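Long-range contacts in gala protein type 1, 3 or 4 (Legionella pneumophila subsp. pneumophila, PDB 4XA9), which is a leucine-rich-repeat protein that may bind a small GTPase and stimulate its GTP hydrolysis: residues K165-D176 / L188-T199; D200-T210 / A225-I236. All coordinates share one frame; numbering follows the deposited sequence. Where two conformers were deposited one is given.

Contact 1 (K165-D176 / L188-T199); sequences KELIASACDVSD and LTLLILGKNAIT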
# COMPACT_ATOMS: atom_id res chain seq x y z
N LYS A 165 -4.12 21.70 2.70
CA LYS A 165 -2.82 22.08 2.14
C LYS A 165 -2.17 20.89 1.45
O LYS A 165 -1.40 21.05 0.50
CB LYS A 165 -1.90 22.62 3.23
CG LYS A 165 -2.34 23.95 3.81
CD LYS A 165 -2.23 25.06 2.79
CE LYS A 165 -2.69 26.39 3.36
NZ LYS A 165 -4.14 26.37 3.70
N GLU A 166 -2.46 19.69 1.93
CA GLU A 166 -1.88 18.49 1.35
C GLU A 166 -2.94 17.43 1.11
O GLU A 166 -3.65 17.04 2.03
CB GLU A 166 -0.77 17.95 2.26
CG GLU A 166 0.39 18.93 2.41
CD GLU A 166 1.44 18.46 3.38
OE1 GLU A 166 1.08 18.10 4.53
OE2 GLU A 166 2.62 18.45 3.00
N LEU A 167 -3.03 16.97 -0.13
CA LEU A 167 -4.01 15.96 -0.49
C LEU A 167 -3.35 14.79 -1.22
O LEU A 167 -2.69 14.97 -2.25
CB LEU A 167 -5.12 16.59 -1.35
CG LEU A 167 -6.22 15.65 -1.84
CD1 LEU A 167 -6.91 14.99 -0.66
CD2 LEU A 167 -7.23 16.41 -2.70
N ILE A 168 -3.51 13.60 -0.67
CA ILE A 168 -3.01 12.37 -1.28
C ILE A 168 -4.23 11.56 -1.69
O ILE A 168 -5.04 11.18 -0.84
CB ILE A 168 -2.13 11.52 -0.31
CG1 ILE A 168 -1.32 12.43 0.62
CG2 ILE A 168 -1.23 10.54 -1.06
CD1 ILE A 168 -0.24 13.16 -0.06
N ALA A 169 -4.37 11.29 -2.98
CA ALA A 169 -5.54 10.59 -3.47
C ALA A 169 -5.20 9.73 -4.68
O ALA A 169 -5.76 9.91 -5.77
CB ALA A 169 -6.65 11.58 -3.82
N SER A 170 -4.28 8.78 -4.49
CA SER A 170 -3.87 7.88 -5.56
C SER A 170 -4.78 6.66 -5.61
O SER A 170 -5.23 6.19 -4.57
CB SER A 170 -2.41 7.44 -5.36
OG SER A 170 -1.51 8.53 -5.45
N ALA A 171 -5.02 6.15 -6.81
CA ALA A 171 -5.95 5.03 -7.02
C ALA A 171 -7.33 5.37 -6.48
O ALA A 171 -7.90 4.63 -5.68
CB ALA A 171 -5.42 3.75 -6.38
N CYS A 172 -7.87 6.51 -6.92
CA CYS A 172 -9.15 6.99 -6.42
C CYS A 172 -10.18 7.21 -7.53
O CYS A 172 -11.17 7.92 -7.32
CB CYS A 172 -8.96 8.29 -5.63
SG CYS A 172 -8.11 8.08 -4.03
N ASP A 173 -9.94 6.61 -8.69
CA ASP A 173 -10.82 6.74 -9.85
C ASP A 173 -11.02 8.20 -10.28
O ASP A 173 -12.13 8.61 -10.63
CB ASP A 173 -12.18 6.08 -9.57
CG ASP A 173 -12.09 4.57 -9.48
OD1 ASP A 173 -11.32 3.97 -10.26
OD2 ASP A 173 -12.77 3.97 -8.62
N VAL A 174 -9.93 8.96 -10.26
CA VAL A 174 -9.97 10.35 -10.69
C VAL A 174 -9.61 10.48 -12.17
O VAL A 174 -8.59 9.94 -12.61
CB VAL A 174 -9.00 11.22 -9.86
CG1 VAL A 174 -8.95 12.64 -10.39
CG2 VAL A 174 -9.40 11.21 -8.39
N SER A 175 -10.43 11.19 -12.93
CA SER A 175 -10.10 11.48 -14.33
C SER A 175 -9.68 12.94 -14.48
O SER A 175 -9.49 13.64 -13.49
CB SER A 175 -11.28 11.18 -15.25
OG SER A 175 -12.31 12.14 -15.07
N ASP A 176 -9.55 13.40 -15.72
CA ASP A 176 -9.14 14.77 -16.01
C ASP A 176 -10.10 15.79 -15.42
O ASP A 176 -9.67 16.86 -15.00
CB ASP A 176 -9.04 14.99 -17.53
CG ASP A 176 -7.83 14.31 -18.14
OD1 ASP A 176 -6.75 14.36 -17.52
OD2 ASP A 176 -7.96 13.73 -19.24
N LEU A 188 -3.57 24.17 -2.14
CA LEU A 188 -2.76 22.95 -2.10
C LEU A 188 -1.29 23.22 -2.43
O LEU A 188 -0.98 23.86 -3.44
CB LEU A 188 -3.31 21.91 -3.07
CG LEU A 188 -4.68 21.30 -2.77
CD1 LEU A 188 -5.09 20.39 -3.92
CD2 LEU A 188 -4.64 20.51 -1.46
N THR A 189 -0.40 22.74 -1.58
CA THR A 189 1.03 22.85 -1.82
C THR A 189 1.62 21.49 -2.18
O THR A 189 2.71 21.41 -2.74
CB THR A 189 1.77 23.40 -0.59
OG1 THR A 189 1.59 22.50 0.52
CG2 THR A 189 1.24 24.77 -0.22
N LEU A 190 0.89 20.43 -1.86
CA LEU A 190 1.30 19.07 -2.18
C LEU A 190 0.07 18.31 -2.67
O LEU A 190 -0.95 18.27 -1.99
CB LEU A 190 1.94 18.39 -0.97
CG LEU A 190 2.63 17.04 -1.14
CD1 LEU A 190 3.72 16.83 -0.10
CD2 LEU A 190 1.62 15.93 -1.02
N LEU A 191 0.17 17.72 -3.85
CA LEU A 191 -0.93 16.95 -4.40
C LEU A 191 -0.40 15.68 -5.04
O LEU A 191 0.52 15.71 -5.87
CB LEU A 191 -1.71 17.79 -5.42
CG LEU A 191 -2.90 17.18 -6.17
CD1 LEU A 191 -3.99 16.71 -5.21
CD2 LEU A 191 -3.46 18.19 -7.16
N ILE A 192 -0.96 14.55 -4.64
CA ILE A 192 -0.55 13.27 -5.18
C ILE A 192 -1.76 12.57 -5.77
O ILE A 192 -2.74 12.31 -5.07
CB ILE A 192 0.11 12.39 -4.11
CG1 ILE A 192 1.39 13.06 -3.59
CG2 ILE A 192 0.40 10.99 -4.66
CD1 ILE A 192 2.17 12.25 -2.56
N LEU A 193 -1.69 12.29 -7.07
CA LEU A 193 -2.79 11.68 -7.81
C LEU A 193 -2.31 10.56 -8.71
O LEU A 193 -2.63 10.52 -9.90
CB LEU A 193 -3.52 12.73 -8.66
CG LEU A 193 -4.34 13.79 -7.91
CD1 LEU A 193 -4.78 14.91 -8.85
CD2 LEU A 193 -5.54 13.15 -7.23
N GLY A 194 -1.55 9.65 -8.16
CA GLY A 194 -1.05 8.52 -8.87
C GLY A 194 -2.09 7.45 -9.15
O GLY A 194 -3.07 7.37 -8.49
N LYS A 195 -1.79 6.70 -10.18
CA LYS A 195 -2.66 5.47 -10.44
C LYS A 195 -4.15 5.82 -10.72
O LYS A 195 -5.06 5.20 -10.16
CB LYS A 195 -2.52 4.45 -9.40
CG LYS A 195 -2.74 3.02 -9.77
CD LYS A 195 -1.61 2.46 -10.57
CE LYS A 195 -1.78 0.98 -10.74
NZ LYS A 195 -0.83 0.28 -9.85
N ASN A 196 -4.44 6.90 -11.42
CA ASN A 196 -5.77 7.32 -11.72
C ASN A 196 -5.95 7.27 -13.26
O ASN A 196 -5.31 6.53 -13.89
CB ASN A 196 -6.06 8.69 -11.15
CG ASN A 196 -6.39 8.66 -9.66
OD1 ASN A 196 -7.18 7.88 -9.23
ND2 ASN A 196 -5.73 9.50 -8.92
N ALA A 197 -6.83 8.07 -13.83
CA ALA A 197 -7.01 8.09 -15.28
C ALA A 197 -6.75 9.48 -15.84
O ALA A 197 -7.49 9.97 -16.69
CB ALA A 197 -8.42 7.65 -15.65
N ILE A 198 -5.69 10.11 -15.36
CA ILE A 198 -5.39 11.49 -15.74
C ILE A 198 -4.56 11.53 -17.03
O ILE A 198 -3.63 10.74 -17.20
CB ILE A 198 -4.68 12.21 -14.59
CG1 ILE A 198 -5.58 12.20 -13.35
CG2 ILE A 198 -4.30 13.63 -14.97
CD1 ILE A 198 -4.97 12.83 -12.15
N THR A 199 -4.90 12.44 -17.94
CA THR A 199 -4.19 12.51 -19.22
C THR A 199 -3.50 13.84 -19.41
O THR A 199 -3.43 14.66 -18.49
CB THR A 199 -5.14 12.28 -20.42
OG1 THR A 199 -5.99 13.43 -20.59
CG2 THR A 199 -6.00 11.04 -20.20
O HOH W 1 4.04 20.75 1.02
O HOH W 2 -8.19 4.59 -9.83

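Contact 2 (D200-T210 / A225-I236); sequences DKSTLHFANNT and AGKKILETNTRI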
# COMPACT_ATOMS: atom_id res chain seq x y z
N ASP A 200 -2.98 14.06 -20.62
CA ASP A 200 -2.35 15.33 -20.99
C ASP A 200 -3.31 16.51 -20.87
O ASP A 200 -2.87 17.65 -20.73
CB ASP A 200 -1.81 15.27 -22.42
CG ASP A 200 -0.58 14.39 -22.55
OD1 ASP A 200 0.05 14.09 -21.51
OD2 ASP A 200 -0.25 14.01 -23.68
N LYS A 201 -4.61 16.24 -20.93
CA LYS A 201 -5.62 17.29 -20.82
C LYS A 201 -5.54 18.08 -19.51
O LYS A 201 -5.90 19.26 -19.47
CB LYS A 201 -7.02 16.68 -20.94
CG LYS A 201 -7.80 17.12 -22.16
CD LYS A 201 -9.29 17.18 -21.88
CE LYS A 201 -9.60 18.21 -20.79
NZ LYS A 201 -11.05 18.32 -20.49
N SER A 202 -5.07 17.45 -18.44
CA SER A 202 -4.99 18.15 -17.15
C SER A 202 -3.76 19.02 -17.02
O SER A 202 -3.71 19.90 -16.16
CB SER A 202 -5.02 17.16 -15.99
OG SER A 202 -6.22 16.42 -15.96
N THR A 203 -2.75 18.77 -17.85
CA THR A 203 -1.41 19.26 -17.52
C THR A 203 -1.27 20.77 -17.68
O THR A 203 -0.51 21.39 -16.93
CB THR A 203 -0.34 18.55 -18.35
OG1 THR A 203 -0.54 18.81 -19.74
CG2 THR A 203 -0.38 17.04 -18.09
N LEU A 204 -2.00 21.36 -18.63
CA LEU A 204 -1.96 22.81 -18.79
C LEU A 204 -2.43 23.48 -17.49
O LEU A 204 -1.82 24.44 -17.02
CB LEU A 204 -2.82 23.27 -19.97
CG LEU A 204 -2.99 24.78 -20.09
CD1 LEU A 204 -1.64 25.45 -20.26
CD2 LEU A 204 -3.93 25.15 -21.24
N HIS A 205 -3.48 22.94 -16.90
CA HIS A 205 -4.01 23.51 -15.66
C HIS A 205 -3.03 23.38 -14.50
O HIS A 205 -2.99 24.24 -13.62
CB HIS A 205 -5.34 22.86 -15.31
CG HIS A 205 -6.40 23.10 -16.35
ND1 HIS A 205 -7.17 24.24 -16.36
CD2 HIS A 205 -6.78 22.37 -17.42
CE1 HIS A 205 -8.00 24.19 -17.39
NE2 HIS A 205 -7.78 23.07 -18.05
N PHE A 206 -2.23 22.31 -14.49
CA PHE A 206 -1.20 22.16 -13.46
C PHE A 206 0.00 23.06 -13.79
O PHE A 206 0.68 23.53 -12.89
CB PHE A 206 -0.74 20.70 -13.32
CG PHE A 206 -1.73 19.82 -12.58
CD1 PHE A 206 -2.05 20.06 -11.25
CD2 PHE A 206 -2.31 18.74 -13.21
CE1 PHE A 206 -2.94 19.25 -10.57
CE2 PHE A 206 -3.21 17.92 -12.55
CZ PHE A 206 -3.52 18.18 -11.22
N ALA A 207 0.28 23.27 -15.07
CA ALA A 207 1.35 24.20 -15.43
C ALA A 207 0.99 25.61 -14.99
O ALA A 207 1.86 26.40 -14.62
CB ALA A 207 1.62 24.16 -16.94
N ASN A 208 -0.30 25.95 -15.01
CA ASN A 208 -0.71 27.30 -14.64
C ASN A 208 -1.10 27.43 -13.17
O ASN A 208 -1.44 28.52 -12.70
CB ASN A 208 -1.85 27.77 -15.55
CG ASN A 208 -1.39 28.08 -16.97
OD1 ASN A 208 -0.21 28.37 -17.20
ND2 ASN A 208 -2.32 28.03 -17.92
N ASN A 209 -1.06 26.32 -12.44
CA ASN A 209 -1.22 26.34 -10.99
C ASN A 209 -0.09 27.15 -10.34
O ASN A 209 1.06 27.08 -10.78
CB ASN A 209 -1.23 24.91 -10.44
CG ASN A 209 -1.24 24.86 -8.93
OD1 ASN A 209 -0.20 25.04 -8.29
ND2 ASN A 209 -2.40 24.58 -8.35
N THR A 210 -0.41 27.92 -9.30
CA THR A 210 0.59 28.76 -8.66
C THR A 210 0.87 28.38 -7.20
O THR A 210 1.71 29.00 -6.55
CB THR A 210 0.18 30.24 -8.69
OG1 THR A 210 -1.09 30.40 -8.04
CG2 THR A 210 0.09 30.75 -10.13
N ALA A 225 4.20 14.90 -24.14
CA ALA A 225 3.66 16.24 -24.37
C ALA A 225 3.21 16.85 -23.05
O ALA A 225 3.53 18.00 -22.76
CB ALA A 225 2.50 16.18 -25.37
N GLY A 226 2.49 16.06 -22.26
CA GLY A 226 2.05 16.49 -20.94
C GLY A 226 3.23 16.76 -20.03
O GLY A 226 3.24 17.73 -19.27
N LYS A 227 4.24 15.90 -20.10
CA LYS A 227 5.46 16.09 -19.32
C LYS A 227 6.10 17.43 -19.66
O LYS A 227 6.52 18.17 -18.77
CB LYS A 227 6.44 14.94 -19.57
CG LYS A 227 7.84 15.19 -19.02
CD LYS A 227 8.77 14.04 -19.38
CE LYS A 227 10.22 14.36 -19.04
NZ LYS A 227 10.41 14.63 -17.59
N LYS A 228 6.16 17.74 -20.95
CA LYS A 228 6.77 19.00 -21.38
C LYS A 228 6.01 20.18 -20.78
O LYS A 228 6.62 21.12 -20.27
CB LYS A 228 6.81 19.10 -22.90
CG LYS A 228 7.43 20.40 -23.37
CD LYS A 228 8.40 20.18 -24.52
CE LYS A 228 9.55 19.29 -24.10
NZ LYS A 228 10.55 19.13 -25.18
N ILE A 229 4.68 20.12 -20.81
CA ILE A 229 3.84 21.16 -20.21
C ILE A 229 4.05 21.29 -18.70
O ILE A 229 4.20 22.40 -18.17
CB ILE A 229 2.35 20.90 -20.48
CG1 ILE A 229 2.06 20.93 -21.98
CG2 ILE A 229 1.48 21.91 -19.75
CD1 ILE A 229 0.62 20.66 -22.32
N LEU A 230 4.03 20.16 -18.00
CA LEU A 230 4.21 20.15 -16.55
C LEU A 230 5.55 20.75 -16.14
O LEU A 230 5.64 21.47 -15.15
CB LEU A 230 4.09 18.72 -16.00
CG LEU A 230 2.70 18.07 -16.03
CD1 LEU A 230 2.76 16.61 -15.63
CD2 LEU A 230 1.72 18.81 -15.13
N GLU A 231 6.59 20.49 -16.93
CA GLU A 231 7.92 20.98 -16.61
C GLU A 231 8.10 22.50 -16.83
O GLU A 231 9.14 23.04 -16.46
CB GLU A 231 8.97 20.21 -17.40
CG GLU A 231 9.17 18.77 -16.89
CD GLU A 231 10.24 18.00 -17.65
OE1 GLU A 231 10.57 18.38 -18.79
OE2 GLU A 231 10.74 16.99 -17.10
N THR A 232 7.11 23.17 -17.41
CA THR A 232 7.18 24.63 -17.51
C THR A 232 6.89 25.29 -16.15
O THR A 232 7.25 26.44 -15.92
CB THR A 232 6.20 25.23 -18.56
OG1 THR A 232 4.84 24.92 -18.20
CG2 THR A 232 6.49 24.70 -19.97
N ASN A 233 6.24 24.55 -15.26
CA ASN A 233 5.98 25.05 -13.91
C ASN A 233 7.18 24.81 -13.01
O ASN A 233 7.38 23.71 -12.50
CB ASN A 233 4.73 24.38 -13.31
CG ASN A 233 4.28 25.04 -12.02
OD1 ASN A 233 5.06 25.71 -11.34
ND2 ASN A 233 3.02 24.83 -11.67
N THR A 234 7.97 25.86 -12.79
CA THR A 234 9.21 25.74 -12.03
C THR A 234 8.97 25.85 -10.52
O THR A 234 9.90 25.66 -9.73
CB THR A 234 10.23 26.80 -12.45
OG1 THR A 234 9.67 28.10 -12.23
CG2 THR A 234 10.56 26.64 -13.93
N ARG A 235 7.74 26.17 -10.13
CA ARG A 235 7.37 26.20 -8.72
C ARG A 235 7.36 24.78 -8.15
O ARG A 235 7.60 24.57 -6.96
CB ARG A 235 6.00 26.85 -8.53
CG ARG A 235 5.97 28.33 -8.85
CD ARG A 235 4.54 28.86 -8.90
NE ARG A 235 3.77 28.29 -10.00
CZ ARG A 235 3.80 28.76 -11.24
NH1 ARG A 235 4.56 29.80 -11.54
NH2 ARG A 235 3.07 28.19 -12.19
N ILE A 236 7.07 23.82 -9.01
CA ILE A 236 7.03 22.42 -8.60
C ILE A 236 8.44 21.84 -8.53
O ILE A 236 9.05 21.55 -9.55
CB ILE A 236 6.18 21.58 -9.57
CG1 ILE A 236 4.77 22.17 -9.69
CG2 ILE A 236 6.14 20.13 -9.11
CD1 ILE A 236 3.86 21.42 -10.63
O HOH W 3 3.94 27.05 -16.45
O HOH W 4 2.55 25.62 -8.76

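Contact 1 (K165-D176 / L188-T199)
The amide oxygen of Asn196 is gripped by two backbone N-H groups of the neighbouring turn. Cys172 N donates to Asn196 OD1 at 2.8 Å, tilted 16° from the carbonyl plane of Asn196. Val174 N, 3.1 Å from Asn196 OD1, comes in almost straight along its own N-H (176°) but from above that plane. The other end of the amide is held as well, since Asn196 ND2 gives a hydrogen bond in the carbonyl plane to Ala169 O (3.2 Å). Three bonds thus fix the rotation of this buried amide, with the CB of Val174 packed against it. Before this turn, strands 166-168 and 190-192 run parallel, and Ile192 N bonds to Leu167 O at 3.0 Å. Leu167 and Leu191 lie side by side on the face turned to helix 176-184. On the other face Ile168 CD1 touches both Leu190 CD2 (3.5 Å, tight) and Ile192 CD1. Farther on, Thr199 N meets the syn side of Asp176 OD1 at 2.7 Å. Ser170 OG accepts from Gly194 N and also bonds to the backbone of another protein's chain. Parallel strands followed by an asparagine bonded to the preceding turn are the hallmark of the leucine-rich repeat.

Contact 2 (D200-T210 / A225-I236)
Thr203 and Leu230 meet at about a right angle between two nearly parallel helices, 203-207 and 225-230, whose axes come within 8.5 Å. Leu230 CD2 reaches Phe206 CB at 3.6 Å and also touches Thr203 CB. Thr203 crosses Ile229 just as steeply, its hydroxyl lying against Ile229 CD1; that hydroxyl bonds back to Asp200 O, a position set by chi1 of 62°, which places OG1 between the backbone N and the carbonyl carbon. With no side chain, Gly226 lets Asp200 OD1 come within 3.2 Å of its CA, while Asp200 OD2 bonds to Thr223. One turn on, the small Ala207 CB rests against Ile229 O and CG2, with Thr232 OG1 to one side. Asn233 extends its amide so that ND2 donates to Phe206 O at 2.9 Å, in the amide plane. Arg235 bends at chi3 to bring NH2 within 2.7 Å of Asn209 O, with the oxygen 25° out of the guanidinium plane, one face of which lies over Thr210 CG2. Arg235 N closes an Asx turn on Asn233 OD1. The apolar helix flanks therefore supply the packing, while Asn233 bonds a carbonyl of the helix's last turn and Arg235 that of Asn209 just beyond, where a positive charge is probably favourable.

In the fold
Contact 1 closes along the chain before contact 2 opens, and their centres lie about 14 Å apart on the same side of the chain's centre. Contact 1 joins neighbouring strands of the long, largely parallel sheet and the turns after them; contact 2 joins two helices on the other side of the repeat array, nearer the C-terminal end. Residues 188-199 lead directly into 200-210, so the same chain passes from sheet to helix. The two contacts touch where Phe206 CE1 packs on Leu191 CD2 (3.6 Å) and where Asp176 OD1 probably bonds to Ser202 OG. Strand-to-strand and helix-to-helix stacking therefore share one hydrophobic interior, as in other leucine-rich-repeat solenoids.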